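Cellulase (Clostridium cellulovorans, PDB 6UI3) is probably a broad-specificity endoglucanase, its family 5 glycoside hydrolase domain cleaving beta-1,4 linkages in cellulose and related plant polysaccharides. Local coordinates at residues 101-115 and 143-156. Sequence-based numbering, arbitrary orientation. Where two conformers were deposited one is given.
Sequences YAIVNIHHNKFQGQF and DKLIFDTINQPRHE. Unlike the reference sequence in segment 143-156: Gln152 (reference Glu).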
loop_
_atom_site.group_PDB
_atom_site.type_symbol
_atom_site.label_atom_id
_atom_site.label_comp_id
_atom_site.label_asym_id
_atom_site.label_seq_id
_atom_site.Cartn_x
_atom_site.Cartn_y
_atom_site.Cartn_z
ATOM N N TYR A 101 -3.873 -11.986 -2.173
ATOM C CA TYR A 101 -4.083 -10.725 -2.866
ATOM C C TYR A 101 -2.737 -10.090 -3.185
ATOM O O TYR A 101 -1.759 -10.227 -2.436
ATOM C CB TYR A 101 -4.923 -9.767 -2.010
ATOM C CG TYR A 101 -6.360 -10.213 -1.935
ATOM C CD1 TYR A 101 -6.789 -11.072 -0.945
ATOM C CD2 TYR A 101 -7.277 -9.814 -2.905
ATOM C CE1 TYR A 101 -8.089 -11.515 -0.903
ATOM C CE2 TYR A 101 -8.576 -10.248 -2.870
ATOM C CZ TYR A 101 -8.975 -11.098 -1.883
ATOM O OH TYR A 101 -10.271 -11.530 -1.882
ATOM N N ALA A 102 -2.690 -9.392 -4.316
ATOM C CA ALA A 102 -1.522 -8.645 -4.761
ATOM C C ALA A 102 -1.963 -7.248 -5.153
ATOM O O ALA A 102 -2.903 -7.097 -5.942
ATOM C CB ALA A 102 -0.898 -9.314 -5.983
ATOM N N ILE A 103 -1.290 -6.228 -4.624
ATOM C CA ILE A 103 -1.592 -4.829 -4.945
ATOM C C ILE A 103 -0.413 -4.282 -5.734
ATOM O O ILE A 103 0.726 -4.358 -5.264
ATOM C CB ILE A 103 -1.818 -3.989 -3.672
ATOM C CG1 ILE A 103 -3.036 -4.491 -2.889
ATOM C CG2 ILE A 103 -1.972 -2.501 -4.019
ATOM C CD1 ILE A 103 -3.028 -4.097 -1.427
ATOM N N VAL A 104 -0.674 -3.710 -6.914
ATOM C CA VAL A 104 0.335 -3.028 -7.726
ATOM C C VAL A 104 -0.007 -1.542 -7.775
ATOM O O VAL A 104 -1.177 -1.172 -7.894
ATOM C CB VAL A 104 0.375 -3.621 -9.148
ATOM C CG1 VAL A 104 1.286 -2.796 -10.068
ATOM C CG2 VAL A 104 0.857 -5.048 -9.142
ATOM N N ASN A 105 1.019 -0.688 -7.709
ATOM C CA ASN A 105 0.804 0.752 -7.655
ATOM C C ASN A 105 1.803 1.472 -8.564
ATOM O O ASN A 105 2.518 0.861 -9.354
ATOM C CB ASN A 105 0.866 1.251 -6.199
ATOM C CG ASN A 105 2.270 1.249 -5.620
ATOM O OD1 ASN A 105 3.242 0.925 -6.305
ATOM N ND2 ASN A 105 2.381 1.599 -4.331
ATOM N N ILE A 106 1.792 2.805 -8.459
ATOM C CA ILE A 106 2.873 3.688 -8.887
ATOM C C ILE A 106 3.467 4.271 -7.615
ATOM O O ILE A 106 2.733 4.834 -6.798
ATOM C CB ILE A 106 2.343 4.808 -9.810
ATOM C CG1 ILE A 106 1.715 4.223 -11.082
ATOM C CG2 ILE A 106 3.468 5.798 -10.127
ATOM C CD1 ILE A 106 1.145 5.271 -12.034
ATOM N N HIS A 107 4.785 4.150 -7.450
ATOM C CA HIS A 107 5.432 4.402 -6.154
ATOM C C HIS A 107 6.770 5.077 -6.413
ATOM O O HIS A 107 7.674 4.491 -7.009
ATOM C CB HIS A 107 5.612 3.055 -5.441
ATOM C CG HIS A 107 5.796 3.115 -3.959
ATOM N ND1 HIS A 107 4.942 2.464 -3.091
ATOM C CD2 HIS A 107 6.764 3.675 -3.204
ATOM C CE1 HIS A 107 5.385 2.639 -1.860
ATOM N NE2 HIS A 107 6.482 3.367 -1.898
ATOM N N HIS A 108 6.891 6.330 -5.996
ATOM C CA HIS A 108 8.099 7.131 -6.147
ATOM C C HIS A 108 8.430 7.515 -7.594
ATOM O O HIS A 108 9.547 7.972 -7.843
ATOM C CB HIS A 108 9.363 6.516 -5.527
ATOM C CG HIS A 108 9.269 6.204 -4.066
ATOM N ND1 HIS A 108 8.512 6.943 -3.179
ATOM C CD2 HIS A 108 9.874 5.239 -3.335
ATOM C CE1 HIS A 108 8.635 6.424 -1.968
ATOM N NE2 HIS A 108 9.466 5.397 -2.032
ATOM N N ASN A 109 7.522 7.354 -8.555
ATOM C CA ASN A 109 7.707 8.073 -9.806
ATOM C C ASN A 109 7.909 9.547 -9.470
ATOM O O ASN A 109 7.346 10.058 -8.496
ATOM C CB ASN A 109 6.476 7.968 -10.707
ATOM C CG ASN A 109 6.541 6.807 -11.665
ATOM O OD1 ASN A 109 6.898 5.680 -11.303
ATOM N ND2 ASN A 109 6.152 7.059 -12.901
ATOM N N LYS A 110 8.682 10.248 -10.299
ATOM C CA LYS A 110 8.882 11.680 -10.099
ATOM C C LYS A 110 7.557 12.418 -9.919
ATOM O O LYS A 110 7.443 13.313 -9.080
ATOM C CB LYS A 110 9.647 12.255 -11.294
ATOM C CG LYS A 110 9.891 13.751 -11.224
ATOM C CD LYS A 110 10.938 14.089 -10.190
ATOM C CE LYS A 110 11.747 15.323 -10.584
ATOM N NZ LYS A 110 13.096 15.338 -9.930
ATOM N N PHE A 111 6.538 12.065 -10.703
ATOM C CA PHE A 111 5.287 12.823 -10.626
ATOM C C PHE A 111 4.578 12.687 -9.284
ATOM O O PHE A 111 3.705 13.505 -8.980
ATOM C CB PHE A 111 4.360 12.541 -11.823
ATOM C CG PHE A 111 3.482 11.293 -11.734
ATOM C CD1 PHE A 111 2.307 11.307 -11.004
ATOM C CD2 PHE A 111 3.771 10.159 -12.469
ATOM C CE1 PHE A 111 1.479 10.212 -10.963
ATOM C CE2 PHE A 111 2.922 9.048 -12.430
ATOM C CZ PHE A 111 1.785 9.091 -11.687
ATOM N N GLN A 112 4.929 11.687 -8.476
ATOM C CA GLN A 112 4.336 11.557 -7.149
ATOM C C GLN A 112 4.476 12.827 -6.330
ATOM O O GLN A 112 3.650 13.084 -5.440
ATOM C CB GLN A 112 5.016 10.403 -6.405
ATOM C CG GLN A 112 4.430 10.114 -5.019
ATOM C CD GLN A 112 5.175 8.987 -4.315
ATOM O OE1 GLN A 112 4.679 7.872 -4.221
ATOM N NE2 GLN A 112 6.380 9.263 -3.849
ATOM N N GLY A 113 5.547 13.595 -6.557
ATOM C CA GLY A 113 5.791 14.824 -5.821
ATOM C C GLY A 113 5.376 16.100 -6.520
ATOM O O GLY A 113 5.827 17.187 -6.152
ATOM N N GLN A 114 4.519 15.975 -7.531
ATOM C CA GLN A 114 4.134 17.095 -8.387
ATOM C C GLN A 114 2.623 17.307 -8.402
ATOM O O GLN A 114 2.063 17.799 -9.386
ATOM C CB GLN A 114 4.705 16.919 -9.790
ATOM C CG GLN A 114 6.240 16.852 -9.778
ATOM C CD GLN A 114 6.811 16.730 -11.162
ATOM O OE1 GLN A 114 6.428 15.855 -11.926
ATOM N NE2 GLN A 114 7.718 17.633 -11.501
ATOM N N PHE A 115 1.960 17.013 -7.280
ATOM C CA PHE A 115 0.508 17.192 -7.155
ATOM C C PHE A 115 0.188 18.639 -6.806
ATOM O O PHE A 115 -0.142 18.994 -5.673
ATOM C CB PHE A 115 -0.078 16.178 -6.171
ATOM C CG PHE A 115 -0.320 14.832 -6.814
ATOM C CD1 PHE A 115 0.738 13.979 -7.108
ATOM C CD2 PHE A 115 -1.603 14.446 -7.196
ATOM C CE1 PHE A 115 0.529 12.775 -7.773
ATOM C CE2 PHE A 115 -1.820 13.246 -7.849
ATOM C CZ PHE A 115 -0.771 12.404 -8.127
ATOM N N ASP A 143 -9.597 -11.274 -9.585
ATOM C CA ASP A 143 -9.955 -10.249 -8.618
ATOM C C ASP A 143 -9.029 -10.194 -7.416
ATOM O O ASP A 143 -9.193 -9.300 -6.582
ATOM C CB ASP A 143 -11.421 -10.398 -8.173
ATOM C CG ASP A 143 -11.725 -11.716 -7.487
ATOM O OD1 ASP A 143 -10.802 -12.432 -7.048
ATOM O OD2 ASP A 143 -12.927 -12.047 -7.370
ATOM N N LYS A 144 -8.051 -11.083 -7.311
ATOM C CA LYS A 144 -7.060 -10.948 -6.249
ATOM C C LYS A 144 -5.962 -9.951 -6.595
ATOM O O LYS A 144 -5.192 -9.579 -5.707
ATOM C CB LYS A 144 -6.511 -12.308 -5.846
ATOM C CG LYS A 144 -7.563 -13.109 -5.068
ATOM C CD LYS A 144 -6.951 -14.089 -4.102
ATOM C CE LYS A 144 -8.016 -14.778 -3.271
ATOM N NZ LYS A 144 -8.823 -15.703 -4.095
ATOM N N LEU A 145 -5.906 -9.466 -7.830
ATOM C CA LEU A 145 -5.046 -8.350 -8.201
ATOM C C LEU A 145 -5.815 -7.043 -8.032
ATOM O O LEU A 145 -6.888 -6.862 -8.615
ATOM C CB LEU A 145 -4.573 -8.504 -9.643
ATOM C CG LEU A 145 -3.737 -7.340 -10.200
ATOM C CD1 LEU A 145 -2.448 -7.163 -9.432
ATOM C CD2 LEU A 145 -3.445 -7.588 -11.671
ATOM N N ILE A 146 -5.245 -6.128 -7.258
ATOM C CA ILE A 146 -5.826 -4.836 -6.914
ATOM C C ILE A 146 -4.868 -3.751 -7.403
ATOM O O ILE A 146 -3.649 -3.942 -7.351
ATOM C CB ILE A 146 -5.969 -4.755 -5.378
ATOM C CG1 ILE A 146 -6.900 -5.848 -4.843
ATOM C CG2 ILE A 146 -6.409 -3.342 -4.942
ATOM C CD1 ILE A 146 -6.803 -6.041 -3.334
ATOM N N PHE A 147 -5.398 -2.621 -7.869
ATOM C CA PHE A 147 -4.582 -1.481 -8.286
ATOM C C PHE A 147 -4.689 -0.352 -7.261
ATOM O O PHE A 147 -5.763 -0.124 -6.696
ATOM C CB PHE A 147 -5.066 -0.953 -9.641
ATOM C CG PHE A 147 -4.911 -1.916 -10.803
ATOM C CD1 PHE A 147 -3.972 -2.940 -10.793
ATOM C CD2 PHE A 147 -5.709 -1.765 -11.933
ATOM C CE1 PHE A 147 -3.830 -3.789 -11.905
ATOM C CE2 PHE A 147 -5.568 -2.606 -13.027
ATOM C CZ PHE A 147 -4.638 -3.615 -13.009
ATOM N N ASP A 148 -3.588 0.371 -7.046
ATOM C CA ASP A 148 -3.462 1.478 -6.083
ATOM C C ASP A 148 -2.899 2.646 -6.885
ATOM O O ASP A 148 -1.781 2.565 -7.394
ATOM C CB ASP A 148 -2.555 0.972 -4.948
ATOM C CG ASP A 148 -2.053 2.043 -3.977
ATOM O OD1 ASP A 148 -2.414 3.241 -4.078
ATOM O OD2 ASP A 148 -1.264 1.634 -3.062
ATOM N N THR A 149 -3.687 3.712 -7.073
ATOM C CA THR A 149 -3.454 4.624 -8.203
ATOM C C THR A 149 -2.153 5.429 -8.099
ATOM O O THR A 149 -1.589 5.829 -9.125
ATOM C CB THR A 149 -4.616 5.614 -8.366
ATOM O OG1 THR A 149 -4.697 6.418 -7.178
ATOM C CG2 THR A 149 -5.939 4.922 -8.671
ATOM N N ILE A 150 -1.704 5.727 -6.882
ATOM C CA ILE A 150 -0.469 6.476 -6.623
ATOM C C ILE A 150 -0.166 6.281 -5.142
ATOM O O ILE A 150 -1.080 6.275 -4.326
ATOM C CB ILE A 150 -0.592 7.956 -7.047
ATOM C CG1 ILE A 150 0.731 8.706 -6.846
ATOM C CG2 ILE A 150 -1.751 8.645 -6.329
ATOM C CD1 ILE A 150 1.908 8.213 -7.685
ATOM N N ASN A 151 1.101 6.124 -4.779
ATOM C CA ASN A 151 1.480 5.771 -3.403
ATOM C C ASN A 151 1.207 6.898 -2.399
ATOM O O ASN A 151 0.279 6.805 -1.588
ATOM C CB ASN A 151 2.951 5.349 -3.412
ATOM C CG ASN A 151 3.503 5.175 -2.040
ATOM O OD1 ASN A 151 2.904 4.455 -1.226
ATOM N ND2 ASN A 151 4.612 5.824 -1.746
ATOM N N GLN A 152 2.026 7.949 -2.416
ATOM C CA GLN A 152 1.973 9.046 -1.438
ATOM C C GLN A 152 2.002 10.376 -2.178
ATOM O O GLN A 152 2.996 11.120 -2.146
ATOM C CB GLN A 152 3.073 8.908 -0.384
ATOM C CG GLN A 152 2.716 7.780 0.595
ATOM C CD GLN A 152 3.730 7.450 1.653
ATOM O OE1 GLN A 152 3.423 6.720 2.598
ATOM N NE2 GLN A 152 4.924 7.953 1.516
ATOM N N PRO A 153 0.913 10.693 -2.877
ATOM C CA PRO A 153 0.886 11.885 -3.735
ATOM C C PRO A 153 1.005 13.164 -2.927
ATOM O O PRO A 153 0.324 13.336 -1.910
ATOM C CB PRO A 153 -0.491 11.805 -4.409
ATOM C CG PRO A 153 -1.336 11.012 -3.428
ATOM C CD PRO A 153 -0.384 9.992 -2.857
ATOM N N ARG A 154 1.827 14.088 -3.411
ATOM C CA ARG A 154 2.082 15.298 -2.646
ATOM C C ARG A 154 2.722 16.347 -3.542
ATOM O O ARG A 154 3.082 16.085 -4.692
ATOM C CB ARG A 154 2.981 14.993 -1.436
ATOM C CG ARG A 154 4.344 14.461 -1.806
ATOM C CD ARG A 154 5.077 14.070 -0.554
ATOM N NE ARG A 154 6.429 13.576 -0.700
ATOM C CZ ARG A 154 6.740 12.307 -0.923
ATOM N NH1 ARG A 154 5.800 11.402 -1.120
ATOM N NH2 ARG A 154 8.014 11.950 -0.949
ATOM N N HIS A 155 2.883 17.540 -2.984
ATOM C CA HIS A 155 3.711 18.589 -3.563
ATOM C C HIS A 155 5.050 18.564 -2.840
ATOM O O HIS A 155 5.116 18.853 -1.640
ATOM C CB HIS A 155 3.034 19.944 -3.381
ATOM C CG HIS A 155 3.917 21.117 -3.681
ATOM N ND1 HIS A 155 4.175 21.552 -4.963
ATOM C CD2 HIS A 155 4.606 21.944 -2.860
ATOM C CE1 HIS A 155 4.977 22.600 -4.920
ATOM N NE2 HIS A 155 5.254 22.859 -3.655
ATOM N N GLU A 156 6.117 18.222 -3.568
ATOM C CA GLU A 156 7.500 18.273 -3.058
ATOM C C GLU A 156 7.560 17.469 -1.759
ATOM O O GLU A 156 7.179 16.289 -1.763
ATOM C CB GLU A 156 8.003 19.710 -2.985
ATOM C CG GLU A 156 8.039 20.375 -4.335
ATOM C CD GLU A 156 8.636 21.767 -4.298
ATOM O OE1 GLU A 156 8.897 22.286 -3.191
ATOM O OE2 GLU A 156 8.835 22.343 -5.384
#
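Backbone bonds join the parallel neighbours 101-105 and 145-148: Ala102 N to Lys144 O, Ile146 N to Ala102 O, Val104 N to Ile146 O and Asp148 N to Val104 O. Past the strands the two segments stay linked, through Asn151 N to Ile106 O (2.9 Å), Arg154 N to Gln112 O, Glu156 N to Gly113 O and Phe115 N to Arg154 O. Both side-chain hydrogen bonds between the segments end on Gln112 OE1, so one oxygen ties two successive residues of the loop 149-156. With CG anti to the backbone N (chi1 -177°) and an extended chain, the amide reaches across; OE1 takes Gln152 N (3.2 Å) from above the carbonyl plane and Asn151 ND2 (3.2 Å) from the same face, while NE2 meets His108 ND1 in that ring's plane. The Asn151 amide stacks over one face of the His107 ring, the planes 13° apart, and Asn105 ND2 holds that ring at its edge through ND1 (3.0 Å); Asn151 itself is also tied to Arg64. CH-pi contacts put Pro153 CB over the centre of the Phe115 ring, 3.6 Å from CE1, and Lys144 CG over a face of Tyr101 toward the rim. Apolar contacts include Ile103 CG1 against Ile146 CB (3.9 Å), and Ile150 CD1 touches both Ile106 CG2 (3.8 Å) and Phe111 CE1 (3.9 Å). Gln152, its OE1 hydrogen-bonded to His222 ND1, stands where family 5 enzymes have the acid/base glutamate of their Asn-Glu pair, so this is probably that site. Strands 101-105 and 145-148, joined through helix 120-137, form a right-handed beta-alpha-beta unit of the TIM barrel.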